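Local coordinates for protein pyridine synthase TbtD (Thermobispora bispora, PDB 5WA4) that probably catalyses the formal [4+2] aza-cycloaddition that builds the pyridine core of the thiopeptide antibiotic thiomuracin, at residues Ala41-His49 and Ala141-Tyr152; Arg207-His215 and His333-Asp344. All coordinates share one frame; numbering follows the deposited sequence.

Interaction 1 (Ala41-His49 and Ala141-Tyr152); sequences APMAYFLRH and ADFYADTTPSVY
On the outermost strand of a four-stranded antiparallel sheet, residues 44-49, Tyr45 packs on Ala141 and Tyr144 of helix 135-159 and Leu47 on Tyr144, an example of a helix laid across the edge strand of a sheet. The short axes pass 6.9 Å apart and at 86°. Tyr45 places CG between its backbone N and carbonyl carbon (chi1 76°), which turns the ring toward Ala141 and Tyr144: Tyr45 CE1 lies 3.9 Å from Ala141 CB, and CD2 rests by Tyr144 CB. The two tyrosine rings are tilted by only 20°, yet slid so far apart that they barely overlap. Leu47 sets its CD2 over one face of the Tyr144 ring in a CH-pi contact, 3.6 Å from the centroid.

Backbone joins in where Ala44 O receives a CA-H...O contact from Ala145 CA at 3.5 Å. Farther along the helix, Phe46 CZ meets Val151 CG1 at 4.0 Å while Tyr152 OH comes to the edge of the phenyl ring, near its plane. Tyr144 O accepts from Thr147 N and Thr148 OG1 on opposite faces of its carbonyl plane, and Arg327, which also makes a cation-pi contact with Phe46, adds a bond to it. Helix 22-35 touches Ala44 and Phe46 as well. The arrangement is that of a helix set nearly perpendicular to the edge strand of an antiparallel sheet, both carrying aromatic residues into the interface.

Interaction 2 (Arg207-His215 and His333-Asp344); sequences RLRELWRDH and HQRFLVCHLAAD
Trp212 lies at the centre of a helix-helix crossing, where helix 205-218 meets helix 332-352 with short axes 10.0 Å apart and their directions at 54°. Its side chain sets out toward the other helix and gathers an aromatic cluster with His333 and His340, a worked case of one large residue filling the gap between two helices. Leu337 supplies the aliphatic side: its CB approaches Trp212 CZ2 at 3.9 Å, while CD1 is placed over the five-membered ring, closer than is physical, so that detail is doubtful. The opposite face of the indole is occupied by Leu208 O, near the rim, so the ring is sandwiched between its own helix and the partner.

His340 swings its ring out with CG anti to the backbone N (chi1 -178°), and this brings it alongside the six-membered ring. Trp212 CE3 stands over one imidazole face, 3.6 Å from His340 CG, with the planes inclined at 52°, an oblique meeting. Arg209 CG reaches His340 CE1 at 3.8 Å, and Arg213 CG comes to the imidazole edge, 3.9 Å from His340 NE2. The guanidinium of Arg209 is committed to Glu196 of its own chain and to Glu196 of the second subunit, leaving its aliphatic part for this packing.

At one end of the cluster His333, whose ND1 is hydrogen-bonded to Tyr198 OH, brings CE1 to the indole edge, 3.6 Å from Trp212 CZ2. The contact also borders the bound leader peptide, which packs on Trp212 and Leu341. His215 is hydrogen-bonded to Arg218 through ND1, a weak hydrogen bond links its NE2 and the peptide backbone, and Leu341 CD1 touches its imidazole edge, 4.1 Å from His215 CD2.

The two contacts share no helix or strand, and their centres lie 29 Å apart, with nearest atoms about 9 Å from each other. Interaction 1 ties a helix to the sheet, is partly buried, sits nearer the middle of the chain, and is touched by no other subunit. Interaction 2 joins two helices farther out, yet most of its residues are buried, with helices of the same chain, the second subunit and the bound peptide around it. Both depend on aromatic rings and aliphatic groups across the interface. The difference lies in the surroundings: Arg327 of the same chain bonds to the helix and meets Phe46 in interaction 1, whereas salt bridges reaching into another subunit and the peptide frame interaction 2.

Interaction 1 (Ala41-His49 and Ala141-Tyr152)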
# COMPACT_ATOMS: atom_id res chain seq x y z
N ALA E 41 -9.96 -51.78 -11.43
CA ALA E 41 -9.49 -50.45 -11.05
C ALA E 41 -10.65 -49.48 -10.89
O ALA E 41 -10.88 -48.64 -11.75
CB ALA E 41 -8.53 -49.93 -12.07
N PRO E 42 -11.38 -49.59 -9.78
CA PRO E 42 -12.55 -48.72 -9.54
C PRO E 42 -12.18 -47.26 -9.33
O PRO E 42 -13.04 -46.37 -9.31
CB PRO E 42 -13.18 -49.31 -8.27
CG PRO E 42 -12.02 -49.99 -7.56
CD PRO E 42 -11.16 -50.55 -8.68
N MET E 43 -10.88 -47.01 -9.18
CA MET E 43 -10.39 -45.71 -8.78
C MET E 43 -9.88 -44.90 -9.97
O MET E 43 -8.69 -44.94 -10.32
CB MET E 43 -9.29 -45.88 -7.73
CG MET E 43 -9.14 -44.69 -6.80
SD MET E 43 -10.56 -44.49 -5.73
CE MET E 43 -10.09 -42.98 -4.88
N ALA E 44 -10.79 -44.17 -10.60
CA ALA E 44 -10.41 -43.38 -11.75
C ALA E 44 -11.14 -42.04 -11.79
O ALA E 44 -12.20 -41.85 -11.16
CB ALA E 44 -10.68 -44.16 -13.01
N TYR E 45 -10.54 -41.09 -12.51
CA TYR E 45 -11.18 -39.81 -12.79
C TYR E 45 -10.47 -39.10 -13.94
O TYR E 45 -9.34 -39.46 -14.32
CB TYR E 45 -11.21 -38.92 -11.53
CG TYR E 45 -9.91 -38.25 -11.11
CD1 TYR E 45 -8.98 -38.91 -10.32
CD2 TYR E 45 -9.65 -36.92 -11.46
CE1 TYR E 45 -7.79 -38.28 -9.91
CE2 TYR E 45 -8.47 -36.28 -11.05
CZ TYR E 45 -7.54 -36.97 -10.27
OH TYR E 45 -6.38 -36.35 -9.86
N PHE E 46 -11.16 -38.12 -14.51
CA PHE E 46 -10.61 -37.36 -15.62
C PHE E 46 -10.75 -35.87 -15.34
O PHE E 46 -11.62 -35.46 -14.56
CB PHE E 46 -11.29 -37.74 -16.96
CG PHE E 46 -12.80 -37.77 -16.90
CD1 PHE E 46 -13.54 -36.67 -17.25
CD2 PHE E 46 -13.47 -38.91 -16.47
CE1 PHE E 46 -14.92 -36.69 -17.18
CE2 PHE E 46 -14.85 -38.94 -16.40
CZ PHE E 46 -15.58 -37.83 -16.75
N LEU E 47 -9.89 -35.08 -15.96
CA LEU E 47 -9.99 -33.62 -15.92
C LEU E 47 -9.80 -32.98 -17.32
O LEU E 47 -9.05 -33.51 -18.17
CB LEU E 47 -8.94 -33.05 -14.97
CG LEU E 47 -8.97 -33.47 -13.50
CD1 LEU E 47 -7.67 -33.09 -12.83
CD2 LEU E 47 -10.17 -32.87 -12.78
N ARG E 48 -10.45 -31.84 -17.54
CA ARG E 48 -10.14 -31.02 -18.71
C ARG E 48 -9.02 -30.05 -18.41
O ARG E 48 -8.91 -29.55 -17.29
CB ARG E 48 -11.36 -30.23 -19.17
CG ARG E 48 -12.61 -31.01 -19.18
CD ARG E 48 -13.77 -30.11 -19.38
NE ARG E 48 -15.02 -30.86 -19.36
CZ ARG E 48 -16.04 -30.64 -20.18
NH1 ARG E 48 -15.93 -29.73 -21.13
NH2 ARG E 48 -17.17 -31.34 -20.08
N HIS E 49 -8.20 -29.77 -19.41
CA HIS E 49 -7.19 -28.73 -19.33
C HIS E 49 -6.84 -28.15 -20.73
O HIS E 49 -7.06 -28.80 -21.76
CB HIS E 49 -5.91 -29.27 -18.67
CG HIS E 49 -5.03 -28.19 -18.12
ND1 HIS E 49 -4.00 -27.62 -18.84
CD2 HIS E 49 -5.04 -27.57 -16.91
CE1 HIS E 49 -3.41 -26.70 -18.10
NE2 HIS E 49 -4.02 -26.65 -16.93
N ALA E 141 -8.42 -35.92 -5.40
CA ALA E 141 -8.50 -37.14 -6.18
C ALA E 141 -9.68 -38.02 -5.75
O ALA E 141 -10.44 -38.50 -6.59
CB ALA E 141 -7.19 -37.92 -6.09
N ASP E 142 -9.83 -38.24 -4.44
CA ASP E 142 -10.96 -39.01 -3.94
C ASP E 142 -12.26 -38.36 -4.36
O ASP E 142 -13.18 -39.02 -4.85
CB ASP E 142 -10.93 -39.14 -2.41
CG ASP E 142 -9.96 -40.21 -1.90
OD1 ASP E 142 -9.17 -40.77 -2.70
OD2 ASP E 142 -9.98 -40.47 -0.67
N PHE E 143 -12.31 -37.04 -4.18
CA PHE E 143 -13.51 -36.30 -4.55
C PHE E 143 -13.86 -36.47 -6.03
O PHE E 143 -15.01 -36.64 -6.38
CB PHE E 143 -13.37 -34.81 -4.22
CG PHE E 143 -14.43 -33.97 -4.86
CD1 PHE E 143 -15.69 -33.88 -4.29
CD2 PHE E 143 -14.18 -33.31 -6.08
CE1 PHE E 143 -16.70 -33.12 -4.89
CE2 PHE E 143 -15.17 -32.56 -6.69
CZ PHE E 143 -16.44 -32.46 -6.09
N TYR E 144 -12.86 -36.39 -6.90
CA TYR E 144 -13.11 -36.42 -8.32
C TYR E 144 -13.67 -37.79 -8.67
O TYR E 144 -14.68 -37.90 -9.38
CB TYR E 144 -11.85 -36.07 -9.13
CG TYR E 144 -11.62 -34.58 -9.29
CD1 TYR E 144 -12.67 -33.74 -9.62
CD2 TYR E 144 -10.37 -33.99 -9.11
CE1 TYR E 144 -12.49 -32.38 -9.78
CE2 TYR E 144 -10.18 -32.62 -9.25
CZ TYR E 144 -11.25 -31.82 -9.59
OH TYR E 144 -11.13 -30.44 -9.75
N ALA E 145 -13.02 -38.83 -8.15
CA ALA E 145 -13.47 -40.20 -8.35
C ALA E 145 -14.91 -40.41 -7.85
O ALA E 145 -15.75 -40.98 -8.53
CB ALA E 145 -12.52 -41.17 -7.66
N ASP E 146 -15.19 -39.95 -6.64
CA ASP E 146 -16.49 -40.23 -6.06
C ASP E 146 -17.60 -39.50 -6.83
O ASP E 146 -18.76 -39.94 -6.79
CB ASP E 146 -16.50 -39.84 -4.58
CG ASP E 146 -15.49 -40.63 -3.77
OD1 ASP E 146 -15.09 -41.73 -4.21
OD2 ASP E 146 -15.08 -40.15 -2.69
N THR E 147 -17.26 -38.42 -7.53
CA THR E 147 -18.26 -37.60 -8.21
C THR E 147 -18.37 -37.85 -9.73
O THR E 147 -19.19 -37.22 -10.41
CB THR E 147 -17.99 -36.09 -8.01
OG1 THR E 147 -16.60 -35.81 -8.22
CG2 THR E 147 -18.38 -35.66 -6.62
N THR E 148 -17.59 -38.79 -10.24
CA THR E 148 -17.67 -39.13 -11.66
C THR E 148 -19.07 -39.54 -12.19
O THR E 148 -19.49 -39.09 -13.27
CB THR E 148 -16.69 -40.21 -11.97
OG1 THR E 148 -15.37 -39.66 -11.88
CG2 THR E 148 -16.92 -40.73 -13.35
N PRO E 149 -19.82 -40.40 -11.44
CA PRO E 149 -21.17 -40.65 -11.95
C PRO E 149 -22.06 -39.41 -11.89
O PRO E 149 -23.12 -39.39 -12.52
CB PRO E 149 -21.72 -41.75 -11.02
CG PRO E 149 -20.82 -41.74 -9.83
CD PRO E 149 -19.48 -41.30 -10.33
N SER E 150 -21.66 -38.40 -11.13
CA SER E 150 -22.42 -37.16 -11.11
C SER E 150 -22.10 -36.34 -12.36
O SER E 150 -22.88 -35.46 -12.78
CB SER E 150 -22.13 -36.34 -9.85
OG SER E 150 -23.01 -36.71 -8.81
N VAL E 151 -20.94 -36.63 -12.96
CA VAL E 151 -20.56 -35.99 -14.19
C VAL E 151 -21.44 -36.51 -15.33
O VAL E 151 -22.16 -35.73 -15.95
CB VAL E 151 -19.09 -36.21 -14.51
CG1 VAL E 151 -18.75 -35.62 -15.85
CG2 VAL E 151 -18.25 -35.55 -13.44
N TYR E 152 -21.38 -37.83 -15.56
CA TYR E 152 -22.17 -38.49 -16.61
C TYR E 152 -23.65 -38.09 -16.60
O TYR E 152 -24.20 -37.65 -17.62
CB TYR E 152 -22.06 -39.99 -16.47
CG TYR E 152 -20.65 -40.51 -16.51
CD1 TYR E 152 -19.74 -40.02 -17.43
CD2 TYR E 152 -20.22 -41.51 -15.63
CE1 TYR E 152 -18.44 -40.50 -17.47
CE2 TYR E 152 -18.92 -42.00 -15.67
CZ TYR E 152 -18.04 -41.49 -16.59
OH TYR E 152 -16.75 -41.95 -16.66

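Interaction 2 (Arg207-His215 and His333-Asp344)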
# COMPACT_ATOMS: atom_id res chain seq x y z
N ARG E 207 -21.60 -2.34 -14.73
CA ARG E 207 -22.56 -2.44 -15.81
C ARG E 207 -23.03 -3.89 -16.00
O ARG E 207 -24.16 -4.14 -16.40
CB ARG E 207 -22.00 -1.88 -17.12
CG ARG E 207 -22.72 -2.37 -18.38
CD ARG E 207 -22.85 -1.28 -19.43
NE ARG E 207 -21.70 -0.38 -19.45
CZ ARG E 207 -21.70 0.87 -18.98
NH1 ARG E 207 -22.80 1.39 -18.45
NH2 ARG E 207 -20.59 1.60 -19.05
N LEU E 208 -22.16 -4.84 -15.69
CA LEU E 208 -22.56 -6.24 -15.85
C LEU E 208 -23.40 -6.68 -14.65
O LEU E 208 -24.21 -7.61 -14.76
CB LEU E 208 -21.33 -7.13 -16.03
CG LEU E 208 -21.60 -8.60 -16.33
CD1 LEU E 208 -22.19 -8.75 -17.72
CD2 LEU E 208 -20.31 -9.40 -16.19
N ARG E 209 -23.23 -5.98 -13.52
CA ARG E 209 -24.04 -6.30 -12.35
C ARG E 209 -25.49 -6.04 -12.67
O ARG E 209 -26.33 -6.94 -12.51
CB ARG E 209 -23.64 -5.49 -11.12
CG ARG E 209 -23.66 -6.35 -9.86
CD ARG E 209 -23.82 -5.58 -8.57
NE ARG E 209 -22.88 -4.48 -8.43
CZ ARG E 209 -21.60 -4.63 -8.10
NH1 ARG E 209 -21.12 -5.84 -7.89
NH2 ARG E 209 -20.80 -3.58 -7.97
N GLU E 210 -25.82 -4.85 -13.14
CA GLU E 210 -27.23 -4.55 -13.29
C GLU E 210 -27.79 -5.29 -14.46
O GLU E 210 -28.99 -5.50 -14.52
CB GLU E 210 -27.46 -3.07 -13.45
CG GLU E 210 -27.38 -2.42 -12.10
CD GLU E 210 -26.50 -1.22 -12.18
OE1 GLU E 210 -26.61 -0.48 -13.18
OE2 GLU E 210 -25.59 -1.14 -11.31
N LEU E 211 -26.94 -5.70 -15.40
CA LEU E 211 -27.40 -6.59 -16.44
C LEU E 211 -27.90 -7.88 -15.79
O LEU E 211 -28.93 -8.44 -16.19
CB LEU E 211 -26.29 -6.87 -17.44
CG LEU E 211 -26.14 -5.90 -18.62
CD1 LEU E 211 -24.84 -6.20 -19.36
CD2 LEU E 211 -27.37 -5.97 -19.56
N TRP E 212 -27.18 -8.33 -14.75
CA TRP E 212 -27.54 -9.51 -13.98
C TRP E 212 -28.71 -9.23 -13.03
O TRP E 212 -29.70 -9.95 -13.05
CB TRP E 212 -26.32 -10.05 -13.21
CG TRP E 212 -25.30 -10.70 -14.12
CD1 TRP E 212 -25.44 -10.95 -15.45
CD2 TRP E 212 -23.98 -11.17 -13.77
NE1 TRP E 212 -24.30 -11.54 -15.95
CE2 TRP E 212 -23.39 -11.68 -14.95
CE3 TRP E 212 -23.25 -11.20 -12.58
CZ2 TRP E 212 -22.11 -12.23 -14.96
CZ3 TRP E 212 -21.97 -11.74 -12.60
CH2 TRP E 212 -21.42 -12.25 -13.78
N ARG E 213 -28.61 -8.17 -12.22
CA ARG E 213 -29.72 -7.79 -11.32
C ARG E 213 -31.02 -7.54 -12.11
O ARG E 213 -32.10 -7.73 -11.57
CB ARG E 213 -29.37 -6.55 -10.47
CG ARG E 213 -27.95 -6.54 -9.90
CD ARG E 213 -27.83 -6.20 -8.42
NE ARG E 213 -27.30 -4.87 -8.10
CZ ARG E 213 -26.52 -4.62 -7.03
NH1 ARG E 213 -26.16 -5.62 -6.22
NH2 ARG E 213 -26.08 -3.39 -6.77
N ASP E 214 -30.91 -7.13 -13.37
CA ASP E 214 -32.07 -6.94 -14.25
C ASP E 214 -32.58 -8.29 -14.77
O ASP E 214 -33.77 -8.58 -14.67
CB ASP E 214 -31.74 -6.04 -15.45
CG ASP E 214 -31.65 -4.57 -15.08
OD1 ASP E 214 -31.62 -4.25 -13.87
OD2 ASP E 214 -31.58 -3.72 -15.99
N HIS E 215 -31.69 -9.09 -15.33
CA HIS E 215 -32.05 -10.42 -15.80
C HIS E 215 -32.67 -11.25 -14.70
O HIS E 215 -33.50 -12.13 -14.95
CB HIS E 215 -30.82 -11.16 -16.34
CG HIS E 215 -31.09 -12.60 -16.64
ND1 HIS E 215 -31.83 -13.01 -17.72
CD2 HIS E 215 -30.74 -13.73 -15.97
CE1 HIS E 215 -31.91 -14.33 -17.73
NE2 HIS E 215 -31.26 -14.79 -16.67
N HIS E 333 -17.24 -17.50 -16.25
CA HIS E 333 -18.25 -16.46 -16.42
C HIS E 333 -19.63 -17.01 -16.13
O HIS E 333 -20.45 -16.37 -15.45
CB HIS E 333 -18.22 -15.89 -17.84
CG HIS E 333 -19.22 -14.80 -18.06
ND1 HIS E 333 -19.02 -13.50 -17.65
CD2 HIS E 333 -20.48 -14.84 -18.57
CE1 HIS E 333 -20.08 -12.78 -17.93
NE2 HIS E 333 -20.98 -13.56 -18.49
N GLN E 334 -19.92 -18.19 -16.66
CA GLN E 334 -21.21 -18.80 -16.39
C GLN E 334 -21.32 -19.09 -14.88
O GLN E 334 -22.37 -18.84 -14.28
CB GLN E 334 -21.42 -20.07 -17.22
CG GLN E 334 -21.63 -19.85 -18.72
CD GLN E 334 -21.80 -21.17 -19.48
OE1 GLN E 334 -20.88 -21.99 -19.56
NE2 GLN E 334 -22.99 -21.38 -20.01
N ARG E 335 -20.24 -19.59 -14.28
CA ARG E 335 -20.23 -19.88 -12.84
C ARG E 335 -20.54 -18.64 -12.02
O ARG E 335 -21.45 -18.67 -11.17
CB ARG E 335 -18.90 -20.46 -12.40
CG ARG E 335 -18.97 -21.11 -10.98
CD ARG E 335 -17.61 -21.08 -10.27
NE ARG E 335 -16.57 -21.43 -11.23
CZ ARG E 335 -15.41 -20.79 -11.34
NH1 ARG E 335 -15.14 -19.78 -10.53
NH2 ARG E 335 -14.53 -21.17 -12.26
N PHE E 336 -19.83 -17.53 -12.28
CA PHE E 336 -20.11 -16.30 -11.55
C PHE E 336 -21.54 -15.81 -11.75
O PHE E 336 -22.17 -15.31 -10.82
CB PHE E 336 -19.11 -15.22 -11.93
CG PHE E 336 -17.70 -15.59 -11.54
CD1 PHE E 336 -17.40 -15.87 -10.21
CD2 PHE E 336 -16.71 -15.69 -12.48
CE1 PHE E 336 -16.11 -16.24 -9.83
CE2 PHE E 336 -15.41 -16.06 -12.11
CZ PHE E 336 -15.11 -16.33 -10.78
N LEU E 337 -22.09 -15.99 -12.95
CA LEU E 337 -23.47 -15.58 -13.20
C LEU E 337 -24.44 -16.41 -12.39
O LEU E 337 -25.35 -15.87 -11.74
CB LEU E 337 -23.80 -15.69 -14.68
CG LEU E 337 -25.27 -15.56 -15.07
CD1 LEU E 337 -25.73 -14.14 -14.80
CD2 LEU E 337 -25.46 -15.97 -16.53
N VAL E 338 -24.26 -17.73 -12.44
CA VAL E 338 -25.07 -18.63 -11.60
C VAL E 338 -25.00 -18.30 -10.08
O VAL E 338 -26.04 -18.24 -9.42
CB VAL E 338 -24.66 -20.08 -11.85
CG1 VAL E 338 -25.15 -20.97 -10.74
CG2 VAL E 338 -25.22 -20.53 -13.19
N CYS E 339 -23.80 -18.05 -9.53
CA CYS E 339 -23.71 -17.65 -8.12
C CYS E 339 -24.42 -16.33 -7.90
O CYS E 339 -25.07 -16.13 -6.88
CB CYS E 339 -22.26 -17.50 -7.63
SG CYS E 339 -21.20 -18.95 -7.74
N HIS E 340 -24.28 -15.42 -8.84
CA HIS E 340 -24.90 -14.13 -8.63
C HIS E 340 -26.43 -14.28 -8.60
O HIS E 340 -27.11 -13.66 -7.77
CB HIS E 340 -24.47 -13.14 -9.70
CG HIS E 340 -25.03 -11.78 -9.50
ND1 HIS E 340 -24.36 -10.79 -8.81
CD2 HIS E 340 -26.23 -11.25 -9.85
CE1 HIS E 340 -25.11 -9.70 -8.76
NE2 HIS E 340 -26.26 -9.96 -9.38
N LEU E 341 -26.96 -15.14 -9.47
CA LEU E 341 -28.40 -15.39 -9.48
C LEU E 341 -28.86 -16.16 -8.24
O LEU E 341 -29.97 -15.94 -7.75
CB LEU E 341 -28.80 -16.14 -10.76
CG LEU E 341 -28.67 -15.31 -12.05
CD1 LEU E 341 -28.81 -16.15 -13.31
CD2 LEU E 341 -29.69 -14.18 -12.01
N ALA E 342 -28.03 -17.06 -7.72
CA ALA E 342 -28.41 -17.75 -6.49
C ALA E 342 -28.57 -16.74 -5.39
O ALA E 342 -29.57 -16.75 -4.68
CB ALA E 342 -27.42 -18.80 -6.11
N ALA E 343 -27.60 -15.84 -5.27
CA ALA E 343 -27.63 -14.90 -4.15
C ALA E 343 -28.80 -13.90 -4.25
O ALA E 343 -29.40 -13.54 -3.23
CB ALA E 343 -26.29 -14.15 -4.03
N ASP E 344 -29.14 -13.47 -5.45
CA ASP E 344 -30.36 -12.67 -5.65
C ASP E 344 -31.60 -13.45 -5.18
O ASP E 344 -32.41 -12.92 -4.44
CB ASP E 344 -30.53 -12.22 -7.12
CG ASP E 344 -29.78 -10.93 -7.46
OD1 ASP E 344 -29.36 -10.20 -6.54
OD2 ASP E 344 -29.62 -10.64 -8.67